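Local coordinates for protein vacuolar aminopeptidase 1 (Saccharomyces cerevisiae, PDB 5JGF) that removes N-terminal amino acids, preferably neutral or hydrophobic ones, from peptides in the yeast vacuole as a zinc-dependent dodecamer, and is the main cargo of the Cvt pathway, at residues 340-345 / 427-432; 111-116 / 185-190; 6-11 / 445-450; 39-44 / 58-63; 24-29 / 135-140. One frame throughout, in Å; residues are numbered along the deposited sequence.

Interactions 1 and 4 both lie in the nine-strand mixed sheet: interaction 1 joins two buried strands near the zinc site, while interaction 4 pairs the short edge strand 42-43 with its neighbour and is only partly buried. Interactions 2 and 5 reach the six-strand antiparallel sheet, the first at strand 187-189, its outermost within this chain, beside another subunit, the second where helix 25-38 meets strand 132-140. Interaction 3 is a surface contact near the beginnings of two helices, joining the start of the modelled chain to its last helix. Backbone ladders run through interactions 1, 2 and 4; interactions 3 and 5 have no direct hydrogen bond between their segments and rely on side chains over tyrosine faces and on bridging water.

Interaction 1. Residues 340-345 / 427-432; sequences ILSADV and TIDLGI. With ZN (zinc ion), chain K.
Ser342 and Asp429 meet on one face of two parallel strands, where Ser342 OG donates to Asp429 OD1 at 2.7 Å from 42° above the carboxylate plane. The hydroxyl gets there because OG lies anti to the backbone N (chi1 173°). Thr414 also hydrogen-bonds OD1, and Ala380 N holds OD2, which fixes the rotation of this buried carboxylate. A water sits in this packed part, 2.8 Å from Ser342 O and 2.6 Å from Asp429 OD1. The backbone ladder is tight: Ile428 N donates to Ile340 O at 2.8 Å, Ser342 N to Ile428 O, and Leu430 N to Ser342 O. On the face opposite Ser342 the packing is apolar and looser, with Leu341 CD2 3.9 Å from Ile428 CD1 and 4.2 Å from Leu430 CD2. The pairing ends after the bond from Asp344 N to Leu430 O, and the hydrated metal side begins. The CB of Asp344 points away from the partner strand, and its carboxylate binds zinc through OD1 (2.1 Å) and, at longer range, OD2. Two waters share this ion, one of them donating to Val345 O, and His91 and Asp262 complete the site. Strand 86-91 borders strand 339-347 and strand 369-372 borders strand 426-434; helix 448-468 packs on Leu341, Ala343 and Leu430, while helix 416-423 covers Ile340, Thr427 and Asp429.

Interaction 2. Residues 111-116 / 185-190; sequences YGRIAV and IPVIGF
Gly112 and Gly189 form the hydrogen-bonded pair of a short antiparallel ladder, with Gly112 N donating to Gly189 O at 2.7 Å. Gly112 O accepts two N-H groups from the same face of its plane, Ile188 N at 2.8 Å and Gly189 N at 3.3 Å. A weak bond from Ile114 N to Pro186 O extends the pairing. Among the aromatic contacts, the Phe190 ring sets its edge on the Tyr111 face in a T-shaped stack, planes at 80° and centroids 4.8 Å apart; Phe190 CD1 sits over the centre of the Tyr111 ring. Val187 CG1 touches the edge of that ring, 3.8 Å from Tyr111 CD1. Farther along come aliphatic contacts: Val116 CG2 comes 3.5 Å from Pro186 CD, and Ile114 crosses Pro186 and Ile188 at about right angles. A bend at chi3 (-65°) goes with Arg113 NH1 lying 3.8 Å from Ile185 CD1; NH1 also bonds Asn352 OD1 of a second subunit, whose Phe255 and Pro365 pack on Val187 and Tyr111. Ile188 and Gly189 facing Gly112 make a classic beta bulge, where strand 187-189, the outermost within this chain, joins the six-strand antiparallel sheet and Ile188 bonds the second subunit's backbone.

Interaction 3. Residues 6-11 / 445-450; sequences HNYEDI and GSKDVG
Water 4 is gripped by three backbone groups: it donates to Tyr8 O and to Ser446 O, each 2.8 Å from the water oxygen, and accepts from Gly450 N at 3.0 Å. This water links the two segments, which have no direct hydrogen bond between them. Lys447 reaches over one face of the Tyr8 ring. The bend at chi3 (58°) folds the lysine chain so that Lys447 CE makes a CH-pi contact, 4.0 Å from the centroid of the Tyr8 ring. Lys447 NZ lies 4.5 Å from the Tyr8 centroid and only 9° off the ring normal, a cation-pi arrangement. Residues 7-11 open helix 7-21, and residues 445-450 lead into helix 448-468, so the contact places the N-terminal helix of the chain against the beginning of its last one. Gly450, with no side chain, lets the Tyr8 ring lie close on the backbone, Tyr8 CE2 standing 3.5 Å from Gly450 C. One turn further, Ile11 CG1 touches Val449 CG1 at 3.8 Å, while Ile11 CG2 rests on Gly450 CA. Phe268 of helix 261-278 packs against both Ile11 and Val449. Ser446 OG turns instead to Lys253 O, and Asn366 bonds Lys447 N.

Interaction 4. Residues 39-44 / 58-63; sequences HNFKYL and GGKFYT
The Phe41 ring packs on Lys60 and the Phe61 ring on Leu44, in the apolar centre of the contact. Lys60 CB lies over one face of the Phe41 ring, 3.8 Å from its centroid in a CH-pi contact, while Phe61 O is at the edge of that ring. Leu44 CD1 rests against Phe61 CD2 at 3.7 Å. The Tyr43 ring directs its edge to the face of Tyr62 in an offset edge-to-face stack, planes at 63°. With chi1 76° Tyr62 CG stands between the backbone N and carbonyl carbon, and Tyr43 CA lies over one face of the ring, toward its rim; Tyr62 OH bonds Asp37. Moving to the backbone, Lys42 N donates to Lys60 O at 2.8 Å in an almost straight bond, Tyr62 N to Lys42 O at 3.1 Å, and Leu44 N to Tyr62 O. Thr63 OG1 adds a side-chain bond of 2.6 Å to Leu44 O. At the outer edge a water joins His39 O to Lys60 NZ, which also bonds Ala278 O. Asn40, with positive phi, is the C-prime residue of a Schellman motif; the chain leaves helix 25-38 there and enters parallel strand 42-43, the outermost on this side of the mixed sheet.

Interaction 5. Residues 24-29 / 135-140; sequences TTYHVV and GGRLLY
Tyr26 and Arg137 bury the most surface here, followed by Gly136. The arginine chain crosses the tyrosine ring at about a right angle, with Arg137 CB over the centre of one face, 3.6 Å from the centroid of the Tyr26 ring, a CH-pi contact. Because CG stands anti to the backbone N (chi1 -175°) and the chain runs extended to NE, Arg137 CD follows the ring outward and comes 3.5 Å from Tyr26 CE1. The guanidinium is not stacked on the ring: the two planes are 61° apart. A water connects the polar ends, donating to Tyr26 OH at 2.8 Å and accepting a weak bond from Arg137 NH2; it lies in the plane of both flat groups. Each end has a second partner, Asp237 for Tyr26 OH and Ser150 for Arg137 NE. Gly136 has backbone angles that suit a residue without a side chain. Its N is 3.8 Å from His27 CE1, at the edge of the imidazole. Next to it, Thr24 CG2 touches Gly135 O at 3.6 Å. Thr24 OG1 and His27 ND1 share a hydrogen bond of 2.6 Å that holds the imidazole in place, and its donor could be either. Val383 and Val384 of a third subunit pack on Tyr26 and Arg137 respectively. Thr24 occupies the N-cap position of helix 25-38, whose first turn meets strand 132-140 of the six-strand antiparallel sheet nearly at right angles, the axes of 25-29 and 135-140 running 86° apart.

Interaction 1. Residues 340-345 / 427-432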
# COMPACT_ATOMS: atom_id res chain seq x y z
N ILE D 340 -50.83 14.97 8.80
CA ILE D 340 -49.84 14.92 9.87
C ILE D 340 -48.63 15.74 9.46
O ILE D 340 -48.08 15.55 8.37
CB ILE D 340 -49.36 13.48 10.15
CG1 ILE D 340 -50.53 12.60 10.60
CG2 ILE D 340 -48.28 13.50 11.23
CD1 ILE D 340 -50.14 11.14 10.84
N LEU D 341 -48.23 16.67 10.31
CA LEU D 341 -47.03 17.44 10.03
C LEU D 341 -45.97 16.82 10.92
O LEU D 341 -46.07 16.87 12.14
CB LEU D 341 -47.18 18.93 10.41
CG LEU D 341 -48.19 19.81 9.67
CD1 LEU D 341 -47.92 21.28 10.03
CD2 LEU D 341 -48.07 19.61 8.16
N SER D 342 -44.98 16.18 10.30
CA SER D 342 -43.88 15.59 11.05
C SER D 342 -42.89 16.74 11.15
O SER D 342 -42.18 17.03 10.19
CB SER D 342 -43.27 14.43 10.27
OG SER D 342 -42.10 13.96 10.91
N ALA D 343 -42.87 17.40 12.30
CA ALA D 343 -42.00 18.55 12.50
C ALA D 343 -40.68 18.21 13.17
O ALA D 343 -40.63 17.97 14.38
CB ALA D 343 -42.74 19.62 13.31
N ASP D 344 -39.62 18.19 12.38
CA ASP D 344 -38.28 17.90 12.88
C ASP D 344 -37.35 18.88 12.19
O ASP D 344 -37.47 19.14 10.99
CB ASP D 344 -37.88 16.46 12.54
CG ASP D 344 -36.71 15.97 13.39
OD1 ASP D 344 -36.13 16.78 14.13
OD2 ASP D 344 -36.38 14.76 13.31
N VAL D 345 -36.43 19.46 12.95
CA VAL D 345 -35.50 20.43 12.41
C VAL D 345 -34.74 19.88 11.21
O VAL D 345 -34.45 18.68 11.14
CB VAL D 345 -34.47 20.87 13.47
CG1 VAL D 345 -35.18 21.64 14.58
CG2 VAL D 345 -33.76 19.65 14.05
N THR D 427 -48.68 12.50 5.29
CA THR D 427 -47.77 13.11 6.25
C THR D 427 -46.76 14.00 5.54
O THR D 427 -46.24 13.65 4.48
CB THR D 427 -47.03 12.00 7.02
OG1 THR D 427 -47.99 11.19 7.72
CG2 THR D 427 -46.03 12.59 8.01
N ILE D 428 -46.49 15.16 6.13
CA ILE D 428 -45.57 16.12 5.56
C ILE D 428 -44.41 16.39 6.51
O ILE D 428 -44.61 16.83 7.64
CB ILE D 428 -46.29 17.46 5.28
CG1 ILE D 428 -47.54 17.18 4.43
CG2 ILE D 428 -45.36 18.44 4.58
CD1 ILE D 428 -48.65 18.18 4.63
N ASP D 429 -43.19 16.10 6.05
CA ASP D 429 -42.01 16.35 6.86
C ASP D 429 -41.52 17.76 6.61
O ASP D 429 -41.30 18.16 5.47
CB ASP D 429 -40.90 15.34 6.53
CG ASP D 429 -41.02 14.06 7.33
OD1 ASP D 429 -40.71 14.08 8.55
OD2 ASP D 429 -41.42 13.03 6.76
N LEU D 430 -41.38 18.53 7.68
CA LEU D 430 -40.91 19.91 7.60
C LEU D 430 -40.39 20.30 8.97
O LEU D 430 -40.44 19.50 9.90
CB LEU D 430 -42.06 20.83 7.18
CG LEU D 430 -43.41 20.70 7.91
CD1 LEU D 430 -43.29 21.08 9.37
CD2 LEU D 430 -44.44 21.60 7.21
N GLY D 431 -39.90 21.52 9.09
CA GLY D 431 -39.40 21.94 10.38
C GLY D 431 -38.67 23.25 10.31
O GLY D 431 -38.57 23.86 9.25
N ILE D 432 -38.18 23.70 11.46
CA ILE D 432 -37.43 24.93 11.54
C ILE D 432 -35.98 24.51 11.30
O ILE D 432 -35.48 23.61 11.97
CB ILE D 432 -37.57 25.56 12.95
CG1 ILE D 432 -39.05 25.87 13.22
CG2 ILE D 432 -36.72 26.83 13.04
CD1 ILE D 432 -39.34 26.34 14.64
ZN ZN K . -34.61 15.55 14.98
O HOH W 1 -39.56 16.16 9.69
O HOH W 2 -33.58 16.45 12.99
O HOH W 3 -33.38 13.92 14.84

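Interaction 2. Residues 111-116 / 185-190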
# COMPACT_ATOMS: atom_id res chain seq x y z
N TYR D 111 -8.40 11.53 41.00
CA TYR D 111 -9.52 12.10 40.24
C TYR D 111 -10.78 11.26 40.33
O TYR D 111 -10.74 10.04 40.22
CB TYR D 111 -9.15 12.24 38.77
CG TYR D 111 -8.28 13.42 38.44
CD1 TYR D 111 -8.84 14.66 38.11
CD2 TYR D 111 -6.89 13.31 38.44
CE1 TYR D 111 -8.04 15.74 37.77
CE2 TYR D 111 -6.08 14.39 38.11
CZ TYR D 111 -6.66 15.60 37.77
OH TYR D 111 -5.85 16.65 37.41
N GLY D 112 -11.91 11.94 40.53
CA GLY D 112 -13.18 11.26 40.58
C GLY D 112 -13.78 11.35 39.19
O GLY D 112 -13.76 12.43 38.58
N ARG D 113 -14.27 10.23 38.68
CA ARG D 113 -14.88 10.17 37.36
C ARG D 113 -16.16 9.34 37.45
O ARG D 113 -16.34 8.60 38.41
CB ARG D 113 -13.93 9.50 36.35
CG ARG D 113 -12.64 10.27 36.09
CD ARG D 113 -11.77 9.55 35.07
NE ARG D 113 -11.29 8.26 35.58
CZ ARG D 113 -10.59 7.39 34.86
NH1 ARG D 113 -10.29 7.67 33.59
NH2 ARG D 113 -10.19 6.25 35.40
N ILE D 114 -17.04 9.48 36.47
CA ILE D 114 -18.27 8.69 36.45
C ILE D 114 -18.38 7.98 35.11
O ILE D 114 -18.06 8.55 34.06
CB ILE D 114 -19.54 9.56 36.66
CG1 ILE D 114 -19.55 10.74 35.68
CG2 ILE D 114 -19.61 10.03 38.11
CD1 ILE D 114 -20.86 11.53 35.71
N ALA D 115 -18.81 6.73 35.15
CA ALA D 115 -18.97 5.94 33.93
C ALA D 115 -20.26 6.36 33.25
O ALA D 115 -21.33 6.38 33.87
CB ALA D 115 -19.00 4.46 34.28
N VAL D 116 -20.17 6.69 31.96
CA VAL D 116 -21.33 7.13 31.20
C VAL D 116 -21.35 6.50 29.81
O VAL D 116 -20.38 5.87 29.38
CB VAL D 116 -21.33 8.67 31.03
CG1 VAL D 116 -21.33 9.35 32.39
CG2 VAL D 116 -20.10 9.11 30.23
N ILE D 185 -14.20 10.38 29.17
CA ILE D 185 -14.82 10.10 30.46
C ILE D 185 -14.95 11.38 31.28
O ILE D 185 -13.98 12.11 31.48
CB ILE D 185 -14.00 9.06 31.26
CG1 ILE D 185 -13.79 7.80 30.40
CG2 ILE D 185 -14.72 8.69 32.55
CD1 ILE D 185 -12.87 6.76 31.02
N PRO D 186 -16.17 11.68 31.77
CA PRO D 186 -16.36 12.89 32.56
C PRO D 186 -15.61 12.86 33.89
O PRO D 186 -15.66 11.87 34.62
CB PRO D 186 -17.87 12.94 32.77
CG PRO D 186 -18.43 12.13 31.63
CD PRO D 186 -17.45 10.99 31.54
N VAL D 187 -14.92 13.96 34.19
CA VAL D 187 -14.20 14.10 35.45
C VAL D 187 -15.17 14.88 36.33
O VAL D 187 -15.65 15.95 35.95
CB VAL D 187 -12.90 14.90 35.26
CG1 VAL D 187 -12.30 15.27 36.61
CG2 VAL D 187 -11.90 14.07 34.46
N ILE D 188 -15.46 14.33 37.51
CA ILE D 188 -16.42 14.96 38.40
C ILE D 188 -15.81 15.64 39.63
O ILE D 188 -16.44 16.49 40.25
CB ILE D 188 -17.49 13.91 38.82
CG1 ILE D 188 -18.67 14.60 39.51
CG2 ILE D 188 -16.87 12.85 39.72
CD1 ILE D 188 -19.92 13.73 39.57
N GLY D 189 -14.58 15.28 39.99
CA GLY D 189 -13.97 15.93 41.14
C GLY D 189 -12.57 15.45 41.49
O GLY D 189 -11.96 14.67 40.76
N PHE D 190 -12.06 15.96 42.61
CA PHE D 190 -10.76 15.57 43.12
C PHE D 190 -10.88 15.78 44.62
O PHE D 190 -10.47 16.81 45.15
CB PHE D 190 -9.64 16.46 42.56
CG PHE D 190 -8.27 15.87 42.71
CD1 PHE D 190 -7.75 15.04 41.72
CD2 PHE D 190 -7.54 16.06 43.88
CE1 PHE D 190 -6.52 14.42 41.89
CE2 PHE D 190 -6.31 15.43 44.06
CZ PHE D 190 -5.80 14.61 43.06

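Interaction 3. Residues 6-11 / 445-450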
# COMPACT_ATOMS: atom_id res chain seq x y z
N HIS D 6 -40.85 42.71 18.52
CA HIS D 6 -40.90 42.57 20.00
C HIS D 6 -41.44 41.20 20.39
O HIS D 6 -40.92 40.56 21.30
CB HIS D 6 -41.78 43.67 20.60
N ASN D 7 -42.50 40.77 19.71
CA ASN D 7 -43.11 39.47 19.99
C ASN D 7 -42.13 38.35 19.65
O ASN D 7 -42.03 37.37 20.38
CB ASN D 7 -44.38 39.31 19.17
N TYR D 8 -41.41 38.51 18.54
CA TYR D 8 -40.44 37.50 18.13
C TYR D 8 -39.26 37.44 19.10
O TYR D 8 -38.73 36.37 19.39
CB TYR D 8 -39.93 37.78 16.72
CG TYR D 8 -40.94 37.52 15.63
CD1 TYR D 8 -41.92 38.47 15.30
CD2 TYR D 8 -40.96 36.31 14.95
CE1 TYR D 8 -42.88 38.20 14.32
CE2 TYR D 8 -41.92 36.03 13.98
CZ TYR D 8 -42.88 36.98 13.67
OH TYR D 8 -43.83 36.69 12.72
N GLU D 9 -38.84 38.61 19.59
CA GLU D 9 -37.75 38.67 20.54
C GLU D 9 -38.14 38.02 21.86
O GLU D 9 -37.36 37.28 22.46
CB GLU D 9 -37.36 40.13 20.79
CG GLU D 9 -36.50 40.73 19.69
CD GLU D 9 -36.57 42.25 19.69
OE1 GLU D 9 -36.90 42.83 20.74
OE2 GLU D 9 -36.30 42.90 18.64
N ASP D 10 -39.36 38.30 22.32
CA ASP D 10 -39.86 37.74 23.56
C ASP D 10 -39.98 36.23 23.49
O ASP D 10 -39.56 35.52 24.40
CB ASP D 10 -41.22 38.36 23.92
CG ASP D 10 -41.11 39.82 24.31
OD1 ASP D 10 -40.00 40.27 24.66
OD2 ASP D 10 -42.15 40.52 24.30
N ILE D 11 -40.55 35.72 22.40
CA ILE D 11 -40.70 34.28 22.27
C ILE D 11 -39.33 33.61 22.14
O ILE D 11 -39.13 32.49 22.62
CB ILE D 11 -41.60 33.90 21.07
CG1 ILE D 11 -42.01 32.43 21.18
CG2 ILE D 11 -40.89 34.15 19.76
CD1 ILE D 11 -42.76 32.10 22.46
N GLY D 445 -32.07 30.95 13.42
CA GLY D 445 -32.33 32.38 13.35
C GLY D 445 -33.04 32.85 14.60
O GLY D 445 -33.83 32.11 15.18
N SER D 446 -32.76 34.07 15.04
CA SER D 446 -33.41 34.60 16.24
C SER D 446 -34.92 34.81 16.02
O SER D 446 -35.68 34.86 16.99
CB SER D 446 -32.76 35.92 16.66
OG SER D 446 -32.78 36.87 15.60
N LYS D 447 -35.35 34.92 14.77
CA LYS D 447 -36.77 35.09 14.44
C LYS D 447 -37.47 33.76 14.15
O LYS D 447 -38.70 33.69 14.07
CB LYS D 447 -36.95 35.98 13.20
CG LYS D 447 -36.84 37.48 13.41
CD LYS D 447 -37.47 38.23 12.22
CE LYS D 447 -38.94 37.83 12.03
NZ LYS D 447 -39.62 38.70 11.03
N ASP D 448 -36.70 32.70 13.96
CA ASP D 448 -37.27 31.41 13.61
C ASP D 448 -38.21 30.73 14.60
O ASP D 448 -39.14 30.02 14.19
CB ASP D 448 -36.15 30.46 13.17
CG ASP D 448 -35.66 30.79 11.77
OD1 ASP D 448 -34.44 30.88 11.54
OD2 ASP D 448 -36.52 30.97 10.88
N VAL D 449 -38.01 30.93 15.90
CA VAL D 449 -38.92 30.33 16.87
C VAL D 449 -40.30 30.95 16.61
O VAL D 449 -41.30 30.25 16.48
CB VAL D 449 -38.50 30.65 18.32
CG1 VAL D 449 -39.56 30.14 19.29
CG2 VAL D 449 -37.16 29.99 18.62
N GLY D 450 -40.33 32.28 16.51
CA GLY D 450 -41.58 32.98 16.26
C GLY D 450 -42.21 32.65 14.92
O GLY D 450 -43.43 32.48 14.83
O HOH W 4 -38.37 34.30 17.53

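Interaction 4. Residues 39-44 / 58-63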
# COMPACT_ATOMS: atom_id res chain seq x y z
N HIS D 39 -53.37 25.98 30.96
CA HIS D 39 -54.29 26.37 29.90
C HIS D 39 -55.52 25.48 29.82
O HIS D 39 -56.15 25.33 28.76
CB HIS D 39 -53.54 26.43 28.57
CG HIS D 39 -52.63 27.62 28.46
ND1 HIS D 39 -53.07 28.84 28.02
CD2 HIS D 39 -51.34 27.79 28.83
CE1 HIS D 39 -52.09 29.72 28.11
NE2 HIS D 39 -51.03 29.11 28.60
N ASN D 40 -55.86 24.89 30.96
CA ASN D 40 -57.04 24.06 31.10
C ASN D 40 -57.16 22.79 30.28
O ASN D 40 -58.26 22.42 29.86
CB ASN D 40 -58.28 24.94 30.90
CG ASN D 40 -58.27 26.16 31.80
OD1 ASN D 40 -58.17 27.29 31.34
ND2 ASN D 40 -58.38 25.92 33.11
N PHE D 41 -56.04 22.12 30.04
CA PHE D 41 -56.07 20.84 29.33
C PHE D 41 -56.13 19.83 30.47
O PHE D 41 -55.36 19.93 31.43
CB PHE D 41 -54.79 20.61 28.51
CG PHE D 41 -54.81 21.27 27.16
CD1 PHE D 41 -54.73 22.65 27.03
CD2 PHE D 41 -54.89 20.50 26.00
CE1 PHE D 41 -54.73 23.26 25.77
CE2 PHE D 41 -54.89 21.09 24.73
CZ PHE D 41 -54.81 22.47 24.62
N LYS D 42 -57.04 18.87 30.38
CA LYS D 42 -57.19 17.87 31.43
C LYS D 42 -56.29 16.66 31.22
O LYS D 42 -56.30 16.04 30.16
CB LYS D 42 -58.66 17.43 31.48
CG LYS D 42 -58.96 16.30 32.46
CD LYS D 42 -60.42 15.88 32.31
CE LYS D 42 -60.78 14.69 33.18
NZ LYS D 42 -62.16 14.23 32.90
N TYR D 43 -55.52 16.32 32.24
CA TYR D 43 -54.63 15.16 32.15
C TYR D 43 -55.39 13.85 32.29
O TYR D 43 -56.22 13.70 33.18
CB TYR D 43 -53.55 15.22 33.23
CG TYR D 43 -52.74 13.94 33.32
CD1 TYR D 43 -53.05 12.95 34.26
CD2 TYR D 43 -51.70 13.69 32.42
CE1 TYR D 43 -52.34 11.75 34.30
CE2 TYR D 43 -50.99 12.49 32.45
CZ TYR D 43 -51.31 11.53 33.40
OH TYR D 43 -50.60 10.35 33.43
N LEU D 44 -55.09 12.92 31.39
CA LEU D 44 -55.72 11.60 31.40
C LEU D 44 -54.63 10.54 31.50
O LEU D 44 -53.66 10.56 30.75
CB LEU D 44 -56.50 11.38 30.10
CG LEU D 44 -57.63 12.35 29.76
CD1 LEU D 44 -58.25 11.94 28.43
CD2 LEU D 44 -58.68 12.35 30.86
N GLY D 58 -66.61 16.69 24.15
CA GLY D 58 -65.22 16.71 23.76
C GLY D 58 -64.44 17.49 24.79
O GLY D 58 -64.75 17.42 25.98
N GLY D 59 -63.43 18.24 24.35
CA GLY D 59 -62.66 19.02 25.30
C GLY D 59 -61.18 19.07 25.01
O GLY D 59 -60.73 18.67 23.94
N LYS D 60 -60.42 19.56 25.99
CA LYS D 60 -58.97 19.67 25.87
C LYS D 60 -58.31 18.72 26.86
O LYS D 60 -58.54 18.80 28.07
CB LYS D 60 -58.54 21.11 26.16
CG LYS D 60 -59.16 22.12 25.21
CD LYS D 60 -58.90 23.55 25.64
CE LYS D 60 -59.62 24.54 24.74
NZ LYS D 60 -59.51 25.93 25.26
N PHE D 61 -57.49 17.81 26.34
CA PHE D 61 -56.82 16.83 27.19
C PHE D 61 -55.38 16.57 26.76
O PHE D 61 -54.90 17.08 25.75
CB PHE D 61 -57.55 15.48 27.16
CG PHE D 61 -59.05 15.59 27.19
CD1 PHE D 61 -59.77 15.88 26.04
CD2 PHE D 61 -59.75 15.37 28.38
CE1 PHE D 61 -61.16 15.96 26.06
CE2 PHE D 61 -61.14 15.45 28.41
CZ PHE D 61 -61.85 15.74 27.25
N TYR D 62 -54.70 15.75 27.56
CA TYR D 62 -53.34 15.33 27.25
C TYR D 62 -53.02 14.13 28.12
O TYR D 62 -53.61 13.95 29.19
CB TYR D 62 -52.32 16.46 27.47
CG TYR D 62 -51.94 16.75 28.90
CD1 TYR D 62 -52.72 17.60 29.69
CD2 TYR D 62 -50.79 16.21 29.46
CE1 TYR D 62 -52.35 17.91 31.00
CE2 TYR D 62 -50.41 16.51 30.77
CZ TYR D 62 -51.19 17.36 31.53
OH TYR D 62 -50.81 17.67 32.81
N THR D 63 -52.11 13.29 27.64
CA THR D 63 -51.70 12.12 28.40
C THR D 63 -50.19 11.99 28.25
O THR D 63 -49.59 12.62 27.37
CB THR D 63 -52.40 10.84 27.90
OG1 THR D 63 -52.09 9.75 28.78
CG2 THR D 63 -51.93 10.48 26.48
O HOH W 5 -57.01 26.57 26.22

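Interaction 5. Residues 24-29 / 135-140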
# COMPACT_ATOMS: atom_id res chain seq x y z
N THR D 24 -33.36 17.85 30.45
CA THR D 24 -33.62 16.47 30.04
C THR D 24 -35.03 16.29 29.47
O THR D 24 -35.89 17.15 29.63
CB THR D 24 -33.47 15.49 31.22
OG1 THR D 24 -34.60 15.61 32.10
CG2 THR D 24 -32.19 15.80 32.00
N THR D 25 -35.24 15.17 28.79
CA THR D 25 -36.54 14.88 28.20
C THR D 25 -37.62 14.92 29.28
O THR D 25 -38.72 15.43 29.06
CB THR D 25 -36.54 13.51 27.51
OG1 THR D 25 -35.45 13.45 26.57
CG2 THR D 25 -37.85 13.28 26.76
N TYR D 26 -37.30 14.40 30.46
CA TYR D 26 -38.24 14.40 31.58
C TYR D 26 -38.69 15.82 31.93
O TYR D 26 -39.88 16.06 32.14
CB TYR D 26 -37.62 13.76 32.82
CG TYR D 26 -37.36 12.28 32.68
CD1 TYR D 26 -38.41 11.37 32.61
CD2 TYR D 26 -36.05 11.79 32.64
CE1 TYR D 26 -38.17 10.00 32.49
CE2 TYR D 26 -35.81 10.43 32.51
CZ TYR D 26 -36.87 9.54 32.44
OH TYR D 26 -36.62 8.19 32.31
N HIS D 27 -37.74 16.75 31.99
CA HIS D 27 -38.07 18.14 32.32
C HIS D 27 -38.93 18.77 31.24
O HIS D 27 -39.88 19.49 31.53
CB HIS D 27 -36.81 19.01 32.49
CG HIS D 27 -35.98 18.65 33.69
ND1 HIS D 27 -34.95 17.74 33.63
CD2 HIS D 27 -36.03 19.08 34.97
CE1 HIS D 27 -34.40 17.62 34.83
NE2 HIS D 27 -35.04 18.42 35.66
N VAL D 28 -38.58 18.50 29.98
CA VAL D 28 -39.32 19.04 28.84
C VAL D 28 -40.79 18.63 28.86
O VAL D 28 -41.68 19.46 28.67
CB VAL D 28 -38.67 18.61 27.51
CG1 VAL D 28 -39.56 19.01 26.33
CG2 VAL D 28 -37.30 19.25 27.37
N VAL D 29 -41.03 17.34 29.08
CA VAL D 29 -42.40 16.84 29.14
C VAL D 29 -43.12 17.46 30.33
O VAL D 29 -44.28 17.86 30.21
CB VAL D 29 -42.41 15.30 29.26
CG1 VAL D 29 -43.81 14.81 29.58
CG2 VAL D 29 -41.92 14.68 27.95
N GLY D 135 -28.67 15.84 35.55
CA GLY D 135 -30.08 15.96 35.86
C GLY D 135 -30.88 14.81 35.31
O GLY D 135 -30.37 14.02 34.51
N GLY D 136 -32.13 14.72 35.72
CA GLY D 136 -32.96 13.64 35.23
C GLY D 136 -33.96 13.15 36.26
O GLY D 136 -34.32 13.88 37.19
N ARG D 137 -34.39 11.91 36.08
CA ARG D 137 -35.39 11.30 36.95
C ARG D 137 -34.82 10.39 38.03
O ARG D 137 -33.95 9.55 37.77
CB ARG D 137 -36.37 10.52 36.09
CG ARG D 137 -37.54 9.91 36.85
CD ARG D 137 -38.41 9.09 35.91
NE ARG D 137 -39.72 8.82 36.49
CZ ARG D 137 -40.68 8.13 35.88
NH1 ARG D 137 -41.85 7.94 36.49
NH2 ARG D 137 -40.48 7.63 34.68
N LEU D 138 -35.31 10.57 39.26
CA LEU D 138 -34.90 9.74 40.38
C LEU D 138 -36.13 8.98 40.84
O LEU D 138 -37.21 9.56 40.92
CB LEU D 138 -34.39 10.58 41.55
CG LEU D 138 -33.13 11.43 41.43
CD1 LEU D 138 -32.81 12.02 42.80
CD2 LEU D 138 -31.96 10.59 40.93
N LEU D 139 -35.97 7.70 41.13
CA LEU D 139 -37.08 6.90 41.64
C LEU D 139 -36.72 6.65 43.09
O LEU D 139 -35.61 6.23 43.40
CB LEU D 139 -37.22 5.58 40.88
CG LEU D 139 -37.65 5.64 39.42
CD1 LEU D 139 -37.83 4.23 38.88
CD2 LEU D 139 -38.96 6.42 39.30
N TYR D 140 -37.66 6.92 44.00
CA TYR D 140 -37.38 6.70 45.41
C TYR D 140 -38.57 6.12 46.16
O TYR D 140 -39.70 6.10 45.65
CB TYR D 140 -36.95 8.02 46.08
CG TYR D 140 -38.04 9.07 46.15
CD1 TYR D 140 -38.32 9.89 45.05
CD2 TYR D 140 -38.78 9.25 47.31
CE1 TYR D 140 -39.32 10.86 45.11
CE2 TYR D 140 -39.78 10.22 47.39
CZ TYR D 140 -40.05 11.01 46.29
OH TYR D 140 -41.04 11.97 46.37
O HOH W 6 -39.01 6.76 32.54